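Lipase, class 3 (Penicillium roqueforti FM164, PDB 6L7N) probably hydrolyses the ester bonds of lipids such as triacylglycerols, as a fungal class 3 lipase of the alpha/beta-hydrolase fold. Local coordinates at residues 76-81 against 127-132; 67-72 against 123-128. One frame throughout, in Å; residues are numbered along the deposited sequence.

Contact 1: residues 76-81 against 127-132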
loop_
_atom_site.group_PDB
_atom_site.type_symbol
_atom_site.label_atom_id
_atom_site.label_comp_id
_atom_site.label_asym_id
_atom_site.label_seq_id
_atom_site.Cartn_x
_atom_site.Cartn_y
_atom_site.Cartn_z
ATOM N N GLU A 76 19.123 -2.185 -1.602
ATOM C CA GLU A 76 19.483 -1.448 -0.392
ATOM C C GLU A 76 18.241 -0.863 0.282
ATOM O O GLU A 76 18.115 0.345 0.492
ATOM C CB GLU A 76 20.517 -0.352 -0.698
ATOM C CG GLU A 76 21.919 -0.902 -1.021
ATOM C CD GLU A 76 23.052 0.089 -0.720
ATOM O OE1 GLU A 76 23.035 0.735 0.351
ATOM O OE2 GLU A 76 23.979 0.213 -1.550
ATOM N N ALA A 77 17.302 -1.744 0.610
ATOM C CA ALA A 77 16.058 -1.279 1.206
ATOM C C ALA A 77 15.584 -2.223 2.297
ATOM O O ALA A 77 15.682 -3.445 2.164
ATOM C CB ALA A 77 14.953 -1.128 0.151
ATOM N N VAL A 78 15.082 -1.635 3.385
ATOM C CA VAL A 78 14.241 -2.326 4.347
ATOM C C VAL A 78 12.808 -2.132 3.891
ATOM O O VAL A 78 12.421 -1.014 3.535
ATOM C CB VAL A 78 14.457 -1.773 5.764
ATOM C CG1 VAL A 78 13.504 -2.414 6.750
ATOM C CG2 VAL A 78 15.913 -2.011 6.194
ATOM N N VAL A 79 12.037 -3.219 3.859
ATOM C CA VAL A 79 10.703 -3.230 3.266
ATOM C C VAL A 79 9.703 -3.618 4.339
ATOM O O VAL A 79 9.808 -4.693 4.939
ATOM C CB VAL A 79 10.612 -4.187 2.068
ATOM C CG1 VAL A 79 9.192 -4.222 1.502
ATOM C CG2 VAL A 79 11.632 -3.801 0.987
ATOM N N LEU A 80 8.723 -2.753 4.561
ATOM C CA LEU A 80 7.630 -2.992 5.488
ATOM C C LEU A 80 6.389 -3.182 4.633
ATOM O O LEU A 80 5.929 -2.227 4.003
ATOM C CB LEU A 80 7.458 -1.810 6.438
ATOM C CG LEU A 80 6.242 -1.815 7.366
ATOM C CD1 LEU A 80 6.137 -3.132 8.140
ATOM C CD2 LEU A 80 6.341 -0.603 8.307
ATOM N N SER A 81 5.845 -4.397 4.618
ATOM C CA SER A 81 4.741 -4.749 3.735
ATOM C C SER A 81 3.514 -5.124 4.552
ATOM O O SER A 81 3.619 -5.922 5.499
ATOM C CB SER A 81 5.127 -5.908 2.821
ATOM O OG SER A 81 3.993 -6.406 2.140
ATOM N N LYS A 127 9.922 -0.774 17.132
ATOM C CA LYS A 127 11.131 -1.329 17.750
ATOM C C LYS A 127 11.904 -2.217 16.764
ATOM O O LYS A 127 13.146 -2.134 16.656
ATOM C CB LYS A 127 10.758 -2.102 19.015
ATOM C CG LYS A 127 10.102 -1.251 20.114
ATOM C CD LYS A 127 9.740 -2.117 21.314
ATOM C CE LYS A 127 8.889 -1.359 22.324
ATOM N NZ LYS A 127 8.170 -2.305 23.221
ATOM N N GLU A 128 11.175 -3.039 16.002
ATOM C CA GLU A 128 11.802 -3.918 15.016
ATOM C C GLU A 128 12.505 -3.112 13.929
ATOM O O GLU A 128 13.618 -3.450 13.499
ATOM C CB GLU A 128 10.743 -4.832 14.391
ATOM C CG GLU A 128 10.092 -5.826 15.351
ATOM C CD GLU A 128 8.897 -6.572 14.746
ATOM O OE1 GLU A 128 8.448 -7.579 15.347
ATOM O OE2 GLU A 128 8.403 -6.151 13.673
ATOM N N LEU A 129 11.850 -2.065 13.439
ATOM C CA LEU A 129 12.465 -1.246 12.413
ATOM C C LEU A 129 13.728 -0.590 12.940
ATOM O O LEU A 129 14.719 -0.477 12.215
ATOM C CB LEU A 129 11.479 -0.192 11.922
ATOM C CG LEU A 129 10.459 -0.693 10.911
ATOM C CD1 LEU A 129 9.478 0.442 10.613
ATOM C CD2 LEU A 129 11.164 -1.164 9.643
ATOM N N LYS A 130 13.713 -0.139 14.194
ATOM C CA LYS A 130 14.931 0.456 14.731
ATOM C C LYS A 130 16.076 -0.540 14.651
ATOM O O LYS A 130 17.183 -0.206 14.195
ATOM C CB LYS A 130 14.717 0.931 16.169
ATOM C CG LYS A 130 15.958 1.578 16.781
ATOM C CD LYS A 130 15.673 2.144 18.155
ATOM C CE LYS A 130 16.932 2.762 18.760
ATOM N NZ LYS A 130 16.732 3.082 20.200
ATOM N N GLU A 131 15.793 -1.798 15.003
ATOM C CA GLU A 131 16.828 -2.829 14.924
ATOM C C GLU A 131 17.314 -3.049 13.491
ATOM O O GLU A 131 18.525 -3.056 13.220
ATOM C CB GLU A 131 16.294 -4.132 15.506
ATOM C CG GLU A 131 16.793 -4.436 16.876
ATOM C CD GLU A 131 16.343 -5.799 17.320
ATOM O OE1 GLU A 131 16.786 -6.793 16.713
ATOM O OE2 GLU A 131 15.508 -5.867 18.239
ATOM N N ALA A 132 16.382 -3.243 12.555
ATOM C CA ALA A 132 16.777 -3.609 11.198
ATOM C C ALA A 132 17.469 -2.449 10.480
ATOM O O ALA A 132 18.421 -2.655 9.712
ATOM C CB ALA A 132 15.558 -4.102 10.418
#
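L129 reaches from helix 112-135 toward strand 77-83 and divides its two terminal methyls between V78 and L80. Apolar contacts carry nearly everything here. CD2 of L129 rests 3.9 Å from CG1 of V78, and its CD1 4.0 Å from CD2 of L80. The side chains of V78 and L80 meet L129 at a slant and at roughly a right angle, respectively. The CB of L129 does not aim squarely at the strand; chi1 of -80° puts CG anti to the carbonyl carbon, and chi2 of 175° then gives CD1 to L80 and CD2 to V78. In V78, CG1 stands anti to the backbone N, which leaves CG2 facing the carbonyl O of A132.

The backbone takes part loosely: the carbonyl O of A132 is 4.4 Å from CG2 of V78, and is hydrogen-bonded instead to ND2 of N136. The CB of A132 points toward the strand, a small group where the helix comes close.

The axes of strand residues 77-81 and helix residues 127-132 run nearly antiparallel (163°), 10.2 Å apart at closest approach, a spacing characteristic of a helix laid on the sheet of an alpha/beta hydrolase. L141, on strand 140-146, and Y165 also touch L129. With methyls meeting at van der Waals distance and no polar bond between the segments, the chemistry suggests association resting mainly on shape and exclusion of water.

Contact 2: residues 67-72 against 123-128; sequences GFIAVD and DDIIKE
I69 carries the strand's share of this contact, sending its CD1 methyl up against E128 of helix 112-135, with I125 more loosely beside it. Segment 67-72 starts with G67, at whose backbone angles a CB would be pressed against the carbonyl O of the preceding residue, which calls for glycine. F68 next sends its CB away from the helix, and its ring packs on Y18 and A21 on the other face of the sheet.

I69 then points the opposite way, as alternation along a strand requires. Its CG1 stands anti to the carbonyl carbon (chi1 -52°), and the chain runs on extended to CD1. CD1 of I69 lies 3.8 Å from CB of E128 and 3.5 Å from its OE2. The latter is a van der Waals touch between a methyl and a carboxylate oxygen, which gives the apolar tip a polar neighbour. E128 is extended beyond CG and crosses I69 at a slant; with chi3 at 167°, OE1 is anti to CB and OE2 lies on the CB side, and CB and OE2 border the same methyl. CD1 of I69 is 4.3 Å from CG2 of I125 and 4.2 Å from its carbonyl O.

Past I69 the bonds lead elsewhere: A70 pairs through its backbone with V79, and OD2 of D72 is hydrogen-bonded to OH of Y18.

Within the fold, strand 66-72 is held between strands 52-57 and 77-83 in the mixed sheet. Helices packed on both faces of a mixed sheet are the layered build of the alpha/beta-hydrolase fold of class 3 lipases. Here helix 112-135 covers the face from which I69 projects, and helix 6-22 packs against the face that bears F68.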
loop_
_atom_site.group_PDB
_atom_site.type_symbol
_atom_site.label_atom_id
_atom_site.label_comp_id
_atom_site.label_asym_id
_atom_site.label_seq_id
_atom_site.Cartn_x
_atom_site.Cartn_y
_atom_site.Cartn_z
ATOM N N GLY A 67 1.701 -9.108 7.663
ATOM C CA GLY A 67 2.759 -8.496 6.887
ATOM C C GLY A 67 4.131 -8.883 7.393
ATOM O O GLY A 67 4.294 -9.816 8.181
ATOM N N PHE A 68 5.110 -8.117 6.933
ATOM C CA PHE A 68 6.493 -8.481 7.224
ATOM C C PHE A 68 7.401 -7.272 7.078
ATOM O O PHE A 68 7.067 -6.290 6.412
ATOM C CB PHE A 68 6.980 -9.617 6.316
ATOM C CG PHE A 68 6.944 -9.290 4.832
ATOM C CD1 PHE A 68 7.959 -8.557 4.227
ATOM C CD2 PHE A 68 5.902 -9.757 4.039
ATOM C CE1 PHE A 68 7.928 -8.279 2.848
ATOM C CE2 PHE A 68 5.858 -9.486 2.675
ATOM C CZ PHE A 68 6.873 -8.748 2.067
ATOM N N ILE A 69 8.557 -7.368 7.731
ATOM C CA ILE A 69 9.717 -6.525 7.474
ATOM C C ILE A 69 10.795 -7.425 6.882
ATOM O O ILE A 69 11.199 -8.411 7.514
ATOM C CB ILE A 69 10.223 -5.834 8.748
ATOM C CG1 ILE A 69 9.078 -5.096 9.465
ATOM C CG2 ILE A 69 11.415 -4.929 8.439
ATOM C CD1 ILE A 69 9.503 -4.444 10.779
ATOM N N ALA A 70 11.235 -7.092 5.670
ATOM C CA ALA A 70 12.274 -7.834 4.963
ATOM C C ALA A 70 13.405 -6.891 4.586
ATOM O O ALA A 70 13.250 -5.669 4.608
ATOM C CB ALA A 70 11.737 -8.507 3.698
ATOM N N VAL A 71 14.558 -7.457 4.246
ATOM C CA VAL A 71 15.703 -6.669 3.808
ATOM C C VAL A 71 16.101 -7.116 2.412
ATOM O O VAL A 71 16.239 -8.319 2.150
ATOM C CB VAL A 71 16.896 -6.765 4.780
ATOM C CG1 VAL A 71 18.152 -6.298 4.065
ATOM C CG2 VAL A 71 16.664 -5.865 6.023
ATOM N N ASP A 72 16.295 -6.138 1.532
ATOM C CA ASP A 72 16.619 -6.303 0.123
ATOM C C ASP A 72 18.013 -5.706 -0.058
ATOM O O ASP A 72 18.168 -4.480 -0.112
ATOM C CB ASP A 72 15.558 -5.601 -0.719
ATOM C CG ASP A 72 15.844 -5.632 -2.195
ATOM O OD1 ASP A 72 16.991 -5.934 -2.618
ATOM O OD2 ASP A 72 14.886 -5.345 -2.940
ATOM N N ASP A 123 3.714 -0.435 17.889
ATOM C CA ASP A 123 4.795 -0.399 18.879
ATOM C C ASP A 123 5.905 -1.387 18.526
ATOM O O ASP A 123 7.097 -1.031 18.464
ATOM C CB ASP A 123 4.220 -0.694 20.263
ATOM C CG ASP A 123 3.254 0.378 20.731
ATOM O OD1 ASP A 123 2.896 1.249 19.918
ATOM O OD2 ASP A 123 2.822 0.324 21.905
ATOM N N ASP A 124 5.521 -2.637 18.274
ATOM C CA ASP A 124 6.517 -3.647 17.929
ATOM C C ASP A 124 7.165 -3.342 16.589
ATOM O O ASP A 124 8.369 -3.570 16.416
ATOM C CB ASP A 124 5.891 -5.039 17.898
ATOM C CG ASP A 124 5.841 -5.689 19.272
ATOM O OD1 ASP A 124 6.312 -5.071 20.250
ATOM O OD2 ASP A 124 5.322 -6.816 19.367
ATOM N N ILE A 125 6.397 -2.826 15.620
ATOM C CA ILE A 125 7.020 -2.561 14.328
ATOM C C ILE A 125 8.055 -1.451 14.453
ATOM O O ILE A 125 9.113 -1.504 13.818
ATOM C CB ILE A 125 5.956 -2.258 13.255
ATOM C CG1 ILE A 125 5.305 -3.563 12.798
ATOM C CG2 ILE A 125 6.583 -1.553 12.049
ATOM C CD1 ILE A 125 4.058 -3.379 11.926
ATOM N N ILE A 126 7.791 -0.449 15.295
ATOM C CA ILE A 126 8.761 0.626 15.496
ATOM C C ILE A 126 10.049 0.077 16.107
ATOM O O ILE A 126 11.159 0.390 15.651
ATOM C CB ILE A 126 8.146 1.747 16.357
ATOM C CG1 ILE A 126 7.044 2.457 15.564
ATOM C CG2 ILE A 126 9.196 2.754 16.775
ATOM C CD1 ILE A 126 6.289 3.524 16.354
ATOM N N LYS A 127 9.922 -0.774 17.132
ATOM C CA LYS A 127 11.131 -1.329 17.750
ATOM C C LYS A 127 11.904 -2.217 16.764
ATOM O O LYS A 127 13.146 -2.134 16.656
ATOM C CB LYS A 127 10.758 -2.102 19.015
ATOM C CG LYS A 127 10.102 -1.251 20.114
ATOM C CD LYS A 127 9.740 -2.117 21.314
ATOM C CE LYS A 127 8.889 -1.359 22.324
ATOM N NZ LYS A 127 8.170 -2.305 23.221
ATOM N N GLU A 128 11.175 -3.039 16.002
ATOM C CA GLU A 128 11.802 -3.918 15.016
ATOM C C GLU A 128 12.505 -3.112 13.929
ATOM O O GLU A 128 13.618 -3.450 13.499
ATOM C CB GLU A 128 10.743 -4.832 14.391
ATOM C CG GLU A 128 10.092 -5.826 15.351
ATOM C CD GLU A 128 8.897 -6.572 14.746
ATOM O OE1 GLU A 128 8.448 -7.579 15.347
ATOM O OE2 GLU A 128 8.403 -6.151 13.673
#

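Contacts 1 and 2 fasten overlapping parts of one helix, 112-135, to two neighbouring strands of the same sheet. Their centres are only 5 Å apart, and the strands are joined by backbone pairing, with V79 N 2.8 Å from A70 O. Packing also continues from one contact into the other, since CG2 of I69 lies 3.7 Å from CG1 of V78. Both are buried, but they differ in character. Contact 1 buries 171 Å² among wholly buried apolar residues, whereas contact 2 buries 107 Å² and includes a partly exposed acid. In this pair the same helix meets one strand almost wholly through hydrocarbon and its neighbour partly through a carboxylate.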